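Local coordinates for protein CHAD domain (PDB 6QV5) that probably binds inorganic polyphosphate, as CHAD domains do, through an all-helical fold that also carries a bound zinc ion, at residues Y213-F218 / K225-Y230; D75-C80 / P165-S170; V103-T108 / E124-V129. All blocks are in the same frame, centred on the assembly; numbering follows the deposited sequence.

In the fold
All three contacts illustrate how an all-helical protein joins its parts by apolar fit, with no hydrogen bond crossing between the paired segments. Contact 1 is wholly buried and contact 3 partly so; each joins two helices that follow one another in the chain. Contact 2 joins two interhelical loops and is partly buried. Helix 26-42 packs on segment 213-218 of contact 1 and on both loops of contact 2, while helix 224-260 supplies one side of contact 1 and flanks contact 3. A tyrosine ring marks contact 1. Contacts 2 and 3 each set a leucine methyl on a backbone carbonyl, contact 3 also against a side-chain amide, and contact 3 lies nearest the zinc site.

Contact 1. Residues Y213-F218 / K225-Y230; sequences YALEFF and KSTRAY
Leu-215 meets Thr-227 and Tyr-230 through its branched end, a small example of one leucine touching two residues three apart on a facing helix. The apolar part centres on CD2 of Leu-215, which touches CG2 of Thr-227 at 3.8 Å. CD1 of Leu-215 reaches that same Thr-227 CG2 at an equal 3.8 Å, so the fork of the leucine straddles a single methyl group. With CB of Leu-215 already directed at helix 224-260, the torsion that sets CG anti to the backbone N (chi1 -155°) extends the fork toward Thr-227.

The aromatic part is closer: CD2 of Leu-215 lies 3.6 Å from ring atom CD2 of Tyr-230, approaching the ring obliquely.

The polar ends find partners outside the two segments. Thr-227 turns OG1 back to the carbonyl of Arg-223, one helical turn earlier, which satisfies the buried hydroxyl locally and presents CG2 to the leucine. Tyr-230 OH is hydrogen-bonded to ND1 of His-183, and the two rings meet with their planes inclined at about 45°.

The contact joins the ends of helices 198-217 and 224-260 nearest their short connection. Helix 171-192 flanks it through His-183 and Leu-186, both against Tyr-230, while Pro-299 and Leu-296 of the C-terminal region pack on Leu-215 and Tyr-230.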
ATOM      1  N   TYR A 213      -1.328  -8.830   3.133  1.00 69.47           N
ATOM      2  CA  TYR A 213      -0.691  -9.249   1.882  1.00 69.27           C
ATOM      3  C   TYR A 213      -0.137 -10.674   1.947  1.00 73.61           C
ATOM      4  O   TYR A 213      -0.417 -11.464   1.044  1.00 72.82           O
ATOM      5  CB  TYR A 213       0.394  -8.247   1.431  1.00 70.08           C
ATOM      6  CG  TYR A 213      -0.098  -6.846   1.122  1.00 71.17           C
ATOM      7  CD1 TYR A 213      -1.369  -6.630   0.592  1.00 72.97           C
ATOM      8  CD2 TYR A 213       0.737  -5.744   1.278  1.00 71.77           C
ATOM      9  CE1 TYR A 213      -1.819  -5.345   0.290  1.00 73.46           C
ATOM     10  CE2 TYR A 213       0.303  -4.457   0.967  1.00 72.57           C
ATOM     11  CZ  TYR A 213      -0.975  -4.261   0.471  1.00 79.57           C
ATOM     12  OH  TYR A 213      -1.405  -2.993   0.165  1.00 80.31           O
ATOM     13  N   ALA A 214       0.610 -11.008   3.025  1.00 70.82           N
ATOM     14  CA  ALA A 214       1.203 -12.334   3.244  1.00 71.05           C
ATOM     15  C   ALA A 214       0.150 -13.440   3.300  1.00 75.57           C
ATOM     16  O   ALA A 214       0.374 -14.518   2.752  1.00 74.95           O
ATOM     17  CB  ALA A 214       2.036 -12.340   4.513  1.00 71.78           C
ATOM     18  N   LEU A 215      -1.006 -13.160   3.926  1.00 72.89           N
ATOM     19  CA  LEU A 215      -2.110 -14.112   4.025  1.00 73.23           C
ATOM     20  C   LEU A 215      -2.822 -14.287   2.678  1.00 78.00           C
ATOM     21  O   LEU A 215      -3.361 -15.361   2.412  1.00 77.71           O
ATOM     22  CB  LEU A 215      -3.085 -13.694   5.135  1.00 73.37           C
ATOM     23  CG  LEU A 215      -3.927 -14.799   5.779  1.00 78.18           C
ATOM     24  CD1 LEU A 215      -3.056 -15.854   6.473  1.00 78.45           C
ATOM     25  CD2 LEU A 215      -4.891 -14.211   6.779  1.00 80.21           C
ATOM     26  N   GLU A 216      -2.801 -13.244   1.823  1.00 75.41           N
ATOM     27  CA  GLU A 216      -3.382 -13.285   0.479  1.00 75.49           C
ATOM     28  C   GLU A 216      -2.459 -14.060  -0.466  1.00 80.25           C
ATOM     29  O   GLU A 216      -2.947 -14.718  -1.386  1.00 79.65           O
ATOM     30  CB  GLU A 216      -3.627 -11.871  -0.059  1.00 76.76           C
ATOM     31  CG  GLU A 216      -4.874 -11.200   0.492  1.00 86.16           C
ATOM     32  CD  GLU A 216      -5.067  -9.739   0.117  1.00102.43           C
ATOM     33  OE1 GLU A 216      -4.063  -9.048  -0.176  1.00 89.74           O
ATOM     34  OE2 GLU A 216      -6.232  -9.283   0.131  1.00 96.38           O
ATOM     35  N   PHE A 217      -1.126 -13.978  -0.234  1.00 77.63           N
ATOM     36  CA  PHE A 217      -0.101 -14.674  -1.018  1.00 77.80           C
ATOM     37  C   PHE A 217      -0.174 -16.184  -0.792  1.00 84.36           C
ATOM     38  O   PHE A 217      -0.158 -16.945  -1.759  1.00 83.81           O
ATOM     39  CB  PHE A 217       1.314 -14.160  -0.676  1.00 79.13           C
ATOM     40  CG  PHE A 217       1.636 -12.721  -1.011  1.00 80.11           C
ATOM     41  CD1 PHE A 217       1.111 -12.118  -2.150  1.00 82.84           C
ATOM     42  CD2 PHE A 217       2.524 -11.991  -0.230  1.00 81.90           C
ATOM     43  CE1 PHE A 217       1.428 -10.796  -2.470  1.00 83.63           C
ATOM     44  CE2 PHE A 217       2.837 -10.667  -0.549  1.00 84.60           C
ATOM     45  CZ  PHE A 217       2.289 -10.080  -1.668  1.00 82.64           C
ATOM     46  N   PHE A 218      -0.258 -16.607   0.484  1.00 83.41           N
ATOM     47  CA  PHE A 218      -0.343 -18.011   0.893  1.00 84.45           C
ATOM     48  C   PHE A 218      -1.799 -18.373   1.254  1.00 91.07           C
ATOM     49  O   PHE A 218      -2.043 -19.050   2.254  1.00 90.78           O
ATOM     50  CB  PHE A 218       0.617 -18.281   2.072  1.00 86.30           C
ATOM     51  CG  PHE A 218       2.075 -17.968   1.816  1.00 87.93           C
ATOM     52  CD1 PHE A 218       2.902 -18.891   1.184  1.00 91.09           C
ATOM     53  CD2 PHE A 218       2.631 -16.768   2.242  1.00 90.06           C
ATOM     54  CE1 PHE A 218       4.255 -18.611   0.970  1.00 92.08           C
ATOM     55  CE2 PHE A 218       3.980 -16.483   2.019  1.00 92.97           C
ATOM     56  CZ  PHE A 218       4.784 -17.407   1.385  1.00 91.21           C
ATOM     57  N   LYS A 225     -12.339 -20.202   6.624  1.00106.19           N
ATOM     58  CA  LYS A 225     -13.160 -19.394   7.535  1.00106.00           C
ATOM     59  C   LYS A 225     -12.358 -18.701   8.645  1.00109.25           C
ATOM     60  O   LYS A 225     -12.803 -17.671   9.157  1.00108.79           O
ATOM     61  CB  LYS A 225     -14.329 -20.214   8.119  1.00108.77           C
ATOM     62  CG  LYS A 225     -15.312 -20.777   7.074  1.00125.99           C
ATOM     63  CD  LYS A 225     -16.105 -19.702   6.311  1.00137.31           C
ATOM     64  CE  LYS A 225     -15.770 -19.692   4.837  1.00148.34           C
ATOM     65  NZ  LYS A 225     -16.403 -18.547   4.130  1.00156.80           N
ATOM     66  N   SER A 226     -11.181 -19.253   9.006  1.00105.17           N
ATOM     67  CA  SER A 226     -10.299 -18.682  10.027  1.00104.47           C
ATOM     68  C   SER A 226      -9.590 -17.433   9.492  1.00106.36           C
ATOM     69  O   SER A 226      -9.492 -16.436  10.211  1.00105.89           O
ATOM     70  CB  SER A 226      -9.278 -19.714  10.497  1.00108.44           C
ATOM     71  OG  SER A 226      -8.495 -19.225  11.573  1.00117.82           O
ATOM     72  N   THR A 227      -9.110 -17.487   8.229  1.00101.39           N
ATOM     73  CA  THR A 227      -8.420 -16.375   7.565  1.00100.51           C
ATOM     74  C   THR A 227      -9.372 -15.242   7.213  1.00102.38           C
ATOM     75  O   THR A 227      -8.983 -14.083   7.323  1.00101.83           O
ATOM     76  CB  THR A 227      -7.646 -16.839   6.327  1.00109.60           C
ATOM     77  OG1 THR A 227      -8.520 -17.547   5.447  1.00109.61           O
ATOM     78  CG2 THR A 227      -6.436 -17.677   6.677  1.00108.43           C
ATOM     79  N   ARG A 228     -10.610 -15.576   6.791  1.00 97.51           N
ATOM     80  CA  ARG A 228     -11.658 -14.618   6.421  1.00 96.57           C
ATOM     81  C   ARG A 228     -11.982 -13.664   7.580  1.00 98.21           C
ATOM     82  O   ARG A 228     -12.161 -12.469   7.348  1.00 97.83           O
ATOM     83  CB  ARG A 228     -12.916 -15.364   5.949  1.00 97.49           C
ATOM     84  CG  ARG A 228     -13.871 -14.513   5.126  1.00110.43           C
ATOM     85  CD  ARG A 228     -14.950 -15.363   4.492  1.00124.25           C
ATOM     86  NE  ARG A 228     -16.086 -14.555   4.049  1.00136.19           N
ATOM     87  CZ  ARG A 228     -17.190 -14.357   4.763  1.00152.04           C
ATOM     88  NH1 ARG A 228     -17.323 -14.911   5.962  1.00139.69           N
ATOM     89  NH2 ARG A 228     -18.172 -13.607   4.282  1.00139.80           N
ATOM     90  N   ALA A 229     -12.024 -14.193   8.820  1.00 92.94           N
ATOM     91  CA  ALA A 229     -12.272 -13.415  10.035  1.00 91.83           C
ATOM     92  C   ALA A 229     -11.029 -12.601  10.421  1.00 93.15           C
ATOM     93  O   ALA A 229     -11.166 -11.479  10.910  1.00 93.00           O
ATOM     94  CB  ALA A 229     -12.670 -14.339  11.175  1.00 92.58           C
ATOM     95  N   TYR A 230      -9.824 -13.170  10.191  1.00 87.47           N
ATOM     96  CA  TYR A 230      -8.527 -12.546  10.472  1.00 86.13           C
ATOM     97  C   TYR A 230      -8.293 -11.346   9.543  1.00 88.83           C
ATOM     98  O   TYR A 230      -7.849 -10.297  10.011  1.00 88.16           O
ATOM     99  CB  TYR A 230      -7.395 -13.585  10.343  1.00 86.55           C
ATOM    100  CG  TYR A 230      -6.042 -13.120  10.843  1.00 87.14           C
ATOM    101  CD1 TYR A 230      -5.649 -13.343  12.161  1.00 88.79           C
ATOM    102  CD2 TYR A 230      -5.132 -12.507   9.986  1.00 87.50           C
ATOM    103  CE1 TYR A 230      -4.398 -12.932  12.620  1.00 89.01           C
ATOM    104  CE2 TYR A 230      -3.880 -12.094  10.434  1.00 88.11           C
ATOM    105  CZ  TYR A 230      -3.516 -12.308  11.752  1.00 94.29           C
ATOM    106  OH  TYR A 230      -2.280 -11.898  12.187  1.00 93.68           O
TER

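Contact 2. Residues D75-C80 / P165-S170; sequences DAVAPC and PLLDGS
Leu-167 pushes one methyl, CD2, against Val-77 and Ala-78, and that methyl makes the close contacts of a junction between two loops distant in sequence. Its nearest neighbour is a backbone atom: CD2 of Leu-167 stands 3.4 Å from O of Val-77, beside the carbonyl and roughly perpendicular to the C=O bond, a van der Waals approach to a polar atom. The valine side chain continues the seat, with CB of Val-77 3.8 Å from CD2 of Leu-167. CG2 of Val-77 follows at 4.2 Å from the same CD2, and the two side chains cross at about a right angle. Ala-78 completes the first shell, its CB 4.2 Å from Leu-167 CD2.

The leucine reaches this seat because CG stands beside its backbone N and anti to the carbonyl carbon (chi1 -53°), on a main chain that is extended at Leu-167 and Asp-168. In this all-helical, four-helix-bundle fold the contact joins two interhelical connections: the loop leading from helix 54-73 to helix 82-108 touches the one leading from helix 147-163 to helix 171-192. On the first loop, helical backbone angles persist through Val-77 and give way at Ala-78 to an extended run.

Further out, helix 26-42 touches both loops. Its Phe-30 touches Ala-78 as well as Leu-167, and Leu-26 adds a second side chain against the leucine. Leu-26 is also linked to Gly-169 by a backbone hydrogen bond, made where the positive phi of the glycine (81°) redirects the chain. Immediately afterwards Ser-170 takes the N-cap position of helix 171-192, its OG weakly hydrogen-bonded to N of His-173.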
ATOM      1  N   ASP A  75      13.242 -11.853   1.689  1.00 79.89           N
ATOM      2  CA  ASP A  75      14.588 -11.273   1.832  1.00 80.31           C
ATOM      3  C   ASP A  75      15.647 -12.235   2.394  1.00 85.41           C
ATOM      4  O   ASP A  75      16.796 -12.187   1.948  1.00 85.09           O
ATOM      5  CB  ASP A  75      14.544  -9.979   2.666  1.00 82.23           C
ATOM      6  CG  ASP A  75      15.832  -9.176   2.646  1.00 92.78           C
ATOM      7  OD1 ASP A  75      16.118  -8.538   1.608  1.00 93.39           O
ATOM      8  OD2 ASP A  75      16.551  -9.182   3.668  1.00 98.86           O
ATOM      9  N   ALA A  76      15.268 -13.095   3.360  1.00 82.77           N
ATOM     10  CA  ALA A  76      16.180 -14.062   3.978  1.00 82.91           C
ATOM     11  C   ALA A  76      16.574 -15.196   3.026  1.00 87.51           C
ATOM     12  O   ALA A  76      17.757 -15.540   2.949  1.00 87.40           O
ATOM     13  CB  ALA A  76      15.570 -14.626   5.252  1.00 83.67           C
ATOM     14  N   VAL A  77      15.593 -15.767   2.298  1.00 84.21           N
ATOM     15  CA  VAL A  77      15.817 -16.871   1.355  1.00 84.05           C
ATOM     16  C   VAL A  77      16.355 -16.387  -0.004  1.00 88.44           C
ATOM     17  O   VAL A  77      17.187 -17.065  -0.607  1.00 88.06           O
ATOM     18  CB  VAL A  77      14.583 -17.806   1.187  1.00 87.77           C
ATOM     19  CG1 VAL A  77      14.360 -18.658   2.432  1.00 87.50           C
ATOM     20  CG2 VAL A  77      13.316 -17.035   0.812  1.00 87.55           C
ATOM     21  N   ALA A  78      15.875 -15.223  -0.476  1.00 85.43           N
ATOM     22  CA  ALA A  78      16.248 -14.623  -1.755  1.00 85.30           C
ATOM     23  C   ALA A  78      16.384 -13.089  -1.630  1.00 89.00           C
ATOM     24  O   ALA A  78      15.396 -12.370  -1.811  1.00 88.40           O
ATOM     25  CB  ALA A  78      15.216 -14.985  -2.816  1.00 86.05           C
ATOM     26  N   PRO A  79      17.591 -12.559  -1.310  1.00 85.65           N
ATOM     27  CA  PRO A  79      17.730 -11.097  -1.196  1.00 85.39           C
ATOM     28  C   PRO A  79      17.782 -10.406  -2.555  1.00 89.00           C
ATOM     29  O   PRO A  79      18.574 -10.785  -3.421  1.00 88.62           O
ATOM     30  CB  PRO A  79      19.012 -10.915  -0.377  1.00 87.20           C
ATOM     31  CG  PRO A  79      19.797 -12.159  -0.596  1.00 91.67           C
ATOM     32  CD  PRO A  79      18.874 -13.252  -1.061  1.00 87.22           C
ATOM     33  N   CYS A  80      16.902  -9.410  -2.742  1.00 85.40           N
ATOM     34  CA  CYS A  80      16.777  -8.623  -3.969  1.00 85.06           C
ATOM     35  C   CYS A  80      17.997  -7.702  -4.145  1.00 88.68           C
ATOM     36  O   CYS A  80      18.378  -7.037  -3.175  1.00 88.33           O
ATOM     37  CB  CYS A  80      15.473  -7.831  -3.960  1.00 85.29           C
ATOM     38  SG  CYS A  80      15.028  -7.099  -5.557  1.00 89.15           S
ATOM     39  N   PRO A 165      14.457 -21.797  -8.607  1.00 90.53           N
ATOM     40  CA  PRO A 165      14.822 -23.199  -8.320  1.00 90.70           C
ATOM     41  C   PRO A 165      15.867 -23.393  -7.216  1.00 95.64           C
ATOM     42  O   PRO A 165      16.059 -24.519  -6.755  1.00 95.29           O
ATOM     43  CB  PRO A 165      15.315 -23.719  -9.673  1.00 92.43           C
ATOM     44  CG  PRO A 165      15.846 -22.523 -10.359  1.00 96.72           C
ATOM     45  CD  PRO A 165      15.002 -21.363  -9.913  1.00 92.17           C
ATOM     46  N   LEU A 166      16.524 -22.300  -6.784  1.00 93.13           N
ATOM     47  CA  LEU A 166      17.564 -22.303  -5.748  1.00 93.31           C
ATOM     48  C   LEU A 166      17.006 -22.359  -4.312  1.00 97.63           C
ATOM     49  O   LEU A 166      17.784 -22.524  -3.368  1.00 97.41           O
ATOM     50  CB  LEU A 166      18.498 -21.078  -5.909  1.00 93.41           C
ATOM     51  CG  LEU A 166      19.069 -20.776  -7.308  1.00 98.16           C
ATOM     52  CD1 LEU A 166      19.727 -19.411  -7.343  1.00 98.37           C
ATOM     53  CD2 LEU A 166      20.059 -21.837  -7.758  1.00100.34           C
ATOM     54  N   LEU A 167      15.675 -22.230  -4.147  1.00 94.27           N
ATOM     55  CA  LEU A 167      15.024 -22.239  -2.833  1.00 94.16           C
ATOM     56  C   LEU A 167      14.633 -23.638  -2.359  1.00 98.45           C
ATOM     57  O   LEU A 167      14.071 -24.420  -3.127  1.00 97.79           O
ATOM     58  CB  LEU A 167      13.818 -21.282  -2.791  1.00 94.12           C
ATOM     59  CG  LEU A 167      14.056 -19.825  -3.224  1.00 98.67           C
ATOM     60  CD1 LEU A 167      12.774 -19.055  -3.220  1.00 98.73           C
ATOM     61  CD2 LEU A 167      15.070 -19.120  -2.332  1.00101.06           C
ATOM     62  N   ASP A 168      14.928 -23.936  -1.080  1.00 95.66           N
ATOM     63  CA  ASP A 168      14.671 -25.228  -0.440  1.00 95.80           C
ATOM     64  C   ASP A 168      13.422 -25.243   0.446  1.00 99.95           C
ATOM     65  O   ASP A 168      12.994 -24.199   0.944  1.00 99.61           O
ATOM     66  CB  ASP A 168      15.900 -25.672   0.372  1.00 97.80           C
ATOM     67  CG  ASP A 168      17.139 -25.896  -0.467  1.00108.92           C
ATOM     68  OD1 ASP A 168      17.408 -27.062  -0.828  1.00109.91           O
ATOM     69  OD2 ASP A 168      17.842 -24.905  -0.760  1.00114.81           O
ATOM     70  N   GLY A 169      12.870 -26.441   0.638  1.00 96.73           N
ATOM     71  CA  GLY A 169      11.695 -26.687   1.466  1.00 96.57           C
ATOM     72  C   GLY A 169      10.366 -26.383   0.806  1.00100.42           C
ATOM     73  O   GLY A 169      10.320 -25.833  -0.300  1.00 99.91           O
ATOM     74  N   SER A 170       9.270 -26.746   1.497  1.00 96.85           N
ATOM     75  CA  SER A 170       7.895 -26.529   1.046  1.00 96.46           C
ATOM     76  C   SER A 170       7.436 -25.097   1.344  1.00 99.53           C
ATOM     77  O   SER A 170       8.100 -24.383   2.101  1.00 98.84           O
ATOM     78  CB  SER A 170       6.957 -27.533   1.711  1.00100.14           C
ATOM     79  OG  SER A 170       6.928 -27.361   3.118  1.00109.63           O
TER

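Contact 3. Residues V103-T108 / E124-V129; sequences VLLAST and ELNALV
The flat group here is the side-chain amide of Asn-126, and Leu-105 brings a methyl to it. CD1 of Leu-105 lies off the amide plane and beyond CG, leaning toward the oxygen, and comes 3.9 Å from OD1 of Asn-126. The same methyl also meets the main chain, 3.5 Å from the peptide O of Asn-126, so it touches both oxygens of one residue. Leu-105 and Asn-126 side chains cross at about a right angle; both place CG anti to the backbone N, which swings their ends toward each other although neither residue's CB faces the partner helix.

One turn further along, Val-129 points directly at the other helix. Its CG1 contacts CD1 of Leu-105 at 3.9 Å and, at an equal 3.9 Å, CD2 of Leu-104, so a single branch is flanked by two successive leucines. This is the packing of a helical hairpin within an all-helical fold: helices 82-108 and 122-145 follow each other in the chain. The N-to-C directions of the short segments differ by 135° and their axes come within 10.2 Å, so the hairpin is splayed here from antiparallel.

Helix 82-108 ends in a wider pi-type turn. O of Val-103 accepts from N of Ser-107 at 2.8 Å and from N of Thr-108 at 3.1 Å, the two donors arriving from opposite faces of the carbonyl plane. Beyond the pair, Leu-109 packs on Leu-104 and Val-129, and Ala-250 of helix 224-260 touches Leu-104. The zinc ion, bound by His-52 and His-138, lies about 12 Å from the Leu-105 side chain.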
ATOM      1  N   VAL A 103      -6.145  11.186  -3.713  1.00 61.59           N
ATOM      2  CA  VAL A 103      -6.847  10.897  -2.452  1.00 61.76           C
ATOM      3  C   VAL A 103      -7.334  12.223  -1.850  1.00 66.64           C
ATOM      4  O   VAL A 103      -8.491  12.318  -1.443  1.00 65.97           O
ATOM      5  CB  VAL A 103      -5.977  10.066  -1.456  1.00 65.44           C
ATOM      6  CG1 VAL A 103      -6.622   9.972  -0.072  1.00 65.12           C
ATOM      7  CG2 VAL A 103      -5.694   8.668  -2.000  1.00 65.19           C
ATOM      8  N   LEU A 104      -6.454  13.247  -1.837  1.00 64.35           N
ATOM      9  CA  LEU A 104      -6.734  14.595  -1.339  1.00 64.82           C
ATOM     10  C   LEU A 104      -7.920  15.228  -2.081  1.00 70.49           C
ATOM     11  O   LEU A 104      -8.791  15.807  -1.440  1.00 70.04           O
ATOM     12  CB  LEU A 104      -5.463  15.477  -1.446  1.00 64.79           C
ATOM     13  CG  LEU A 104      -5.588  16.997  -1.200  1.00 69.41           C
ATOM     14  CD1 LEU A 104      -5.971  17.312   0.240  1.00 69.59           C
ATOM     15  CD2 LEU A 104      -4.301  17.708  -1.548  1.00 71.27           C
ATOM     16  N   LEU A 105      -7.965  15.076  -3.416  1.00 68.47           N
ATOM     17  CA  LEU A 105      -9.010  15.625  -4.278  1.00 69.01           C
ATOM     18  C   LEU A 105     -10.374  14.920  -4.160  1.00 75.07           C
ATOM     19  O   LEU A 105     -11.397  15.601  -4.067  1.00 74.90           O
ATOM     20  CB  LEU A 105      -8.519  15.633  -5.742  1.00 69.01           C
ATOM     21  CG  LEU A 105      -9.441  16.246  -6.805  1.00 73.63           C
ATOM     22  CD1 LEU A 105      -9.418  17.768  -6.755  1.00 73.73           C
ATOM     23  CD2 LEU A 105      -9.059  15.765  -8.186  1.00 75.96           C
ATOM     24  N   ALA A 106     -10.389  13.576  -4.191  1.00 73.22           N
ATOM     25  CA  ALA A 106     -11.616  12.774  -4.180  1.00 73.80           C
ATOM     26  C   ALA A 106     -12.150  12.368  -2.798  1.00 79.64           C
ATOM     27  O   ALA A 106     -13.357  12.138  -2.675  1.00 79.24           O
ATOM     28  CB  ALA A 106     -11.425  11.533  -5.038  1.00 74.47           C
ATOM     29  N   SER A 107     -11.278  12.252  -1.778  1.00 77.57           N
ATOM     30  CA  SER A 107     -11.697  11.794  -0.451  1.00 77.99           C
ATOM     31  C   SER A 107     -11.500  12.800   0.694  1.00 83.13           C
ATOM     32  O   SER A 107     -12.410  12.959   1.506  1.00 82.75           O
ATOM     33  CB  SER A 107     -11.007  10.473  -0.114  1.00 81.58           C
ATOM     34  OG  SER A 107     -11.355   9.986   1.171  1.00 90.89           O
ATOM     35  N   THR A 108     -10.323  13.445   0.782  1.00 80.72           N
ATOM     36  CA  THR A 108      -9.998  14.344   1.893  1.00 81.20           C
ATOM     37  C   THR A 108     -10.638  15.740   1.784  1.00 86.92           C
ATOM     38  O   THR A 108     -11.152  16.228   2.791  1.00 86.61           O
ATOM     39  CB  THR A 108      -8.486  14.426   2.118  1.00 88.60           C
ATOM     40  OG1 THR A 108      -7.866  13.240   1.615  1.00 87.76           O
ATOM     41  CG2 THR A 108      -8.137  14.578   3.586  1.00 87.14           C
ATOM     42  N   GLU A 124     -11.870  27.413  -5.872  1.00 95.84           N
ATOM     43  CA  GLU A 124     -10.647  27.696  -6.629  1.00 94.75           C
ATOM     44  C   GLU A 124      -9.487  26.805  -6.163  1.00 96.16           C
ATOM     45  O   GLU A 124      -8.585  26.516  -6.950  1.00 95.82           O
ATOM     46  CB  GLU A 124     -10.284  29.197  -6.608  1.00 96.18           C
ATOM     47  CG  GLU A 124      -9.980  29.780  -5.236  1.00107.61           C
ATOM     48  CD  GLU A 124      -9.984  31.295  -5.160  1.00129.89           C
ATOM     49  OE1 GLU A 124      -9.183  31.933  -5.882  1.00126.58           O
ATOM     50  OE2 GLU A 124     -10.782  31.844  -4.368  1.00123.50           O
ATOM     51  N   LEU A 125      -9.531  26.356  -4.889  1.00 90.80           N
ATOM     52  CA  LEU A 125      -8.544  25.454  -4.292  1.00 89.70           C
ATOM     53  C   LEU A 125      -8.714  24.052  -4.887  1.00 91.21           C
ATOM     54  O   LEU A 125      -7.718  23.402  -5.202  1.00 90.55           O
ATOM     55  CB  LEU A 125      -8.685  25.427  -2.755  1.00 89.71           C
ATOM     56  CG  LEU A 125      -7.750  24.488  -1.973  1.00 94.40           C
ATOM     57  CD1 LEU A 125      -6.312  24.970  -2.008  1.00 94.58           C
ATOM     58  CD2 LEU A 125      -8.204  24.342  -0.542  1.00 97.00           C
ATOM     59  N   ASN A 126      -9.981  23.612  -5.063  1.00 86.16           N
ATOM     60  CA  ASN A 126     -10.347  22.322  -5.653  1.00 85.25           C
ATOM     61  C   ASN A 126      -9.856  22.239  -7.102  1.00 87.27           C
ATOM     62  O   ASN A 126      -9.419  21.173  -7.535  1.00 86.87           O
ATOM     63  CB  ASN A 126     -11.858  22.111  -5.584  1.00 86.72           C
ATOM     64  CG  ASN A 126     -12.287  20.706  -5.917  1.00114.28           C
ATOM     65  OD1 ASN A 126     -12.250  19.803  -5.073  1.00110.14           O
ATOM     66  ND2 ASN A 126     -12.701  20.491  -7.155  1.00106.93           N
ATOM     67  N   ALA A 127      -9.908  23.372  -7.833  1.00 82.34           N
ATOM     68  CA  ALA A 127      -9.442  23.497  -9.214  1.00 81.44           C
ATOM     69  C   ALA A 127      -7.911  23.436  -9.270  1.00 83.33           C
ATOM     70  O   ALA A 127      -7.363  22.855 -10.209  1.00 83.01           O
ATOM     71  CB  ALA A 127      -9.938  24.802  -9.817  1.00 82.22           C
ATOM     72  N   LEU A 128      -7.230  24.023  -8.258  1.00 78.13           N
ATOM     73  CA  LEU A 128      -5.769  24.026  -8.144  1.00 77.08           C
ATOM     74  C   LEU A 128      -5.251  22.627  -7.790  1.00 78.19           C
ATOM     75  O   LEU A 128      -4.274  22.182  -8.388  1.00 77.70           O
ATOM     76  CB  LEU A 128      -5.293  25.079  -7.119  1.00 77.30           C
ATOM     77  CG  LEU A 128      -3.771  25.249  -6.917  1.00 82.34           C
ATOM     78  CD1 LEU A 128      -3.097  25.852  -8.148  1.00 82.61           C
ATOM     79  CD2 LEU A 128      -3.482  26.118  -5.712  1.00 85.14           C
ATOM     80  N   VAL A 129      -5.914  21.937  -6.837  1.00 72.62           N
ATOM     81  CA  VAL A 129      -5.563  20.577  -6.411  1.00 71.46           C
ATOM     82  C   VAL A 129      -5.748  19.594  -7.585  1.00 73.09           C
ATOM     83  O   VAL A 129      -4.882  18.745  -7.803  1.00 72.30           O
ATOM     84  CB  VAL A 129      -6.297  20.163  -5.101  1.00 75.15           C
ATOM     85  CG1 VAL A 129      -6.158  18.668  -4.808  1.00 74.87           C
ATOM     86  CG2 VAL A 129      -5.789  20.980  -3.915  1.00 74.94           C
TER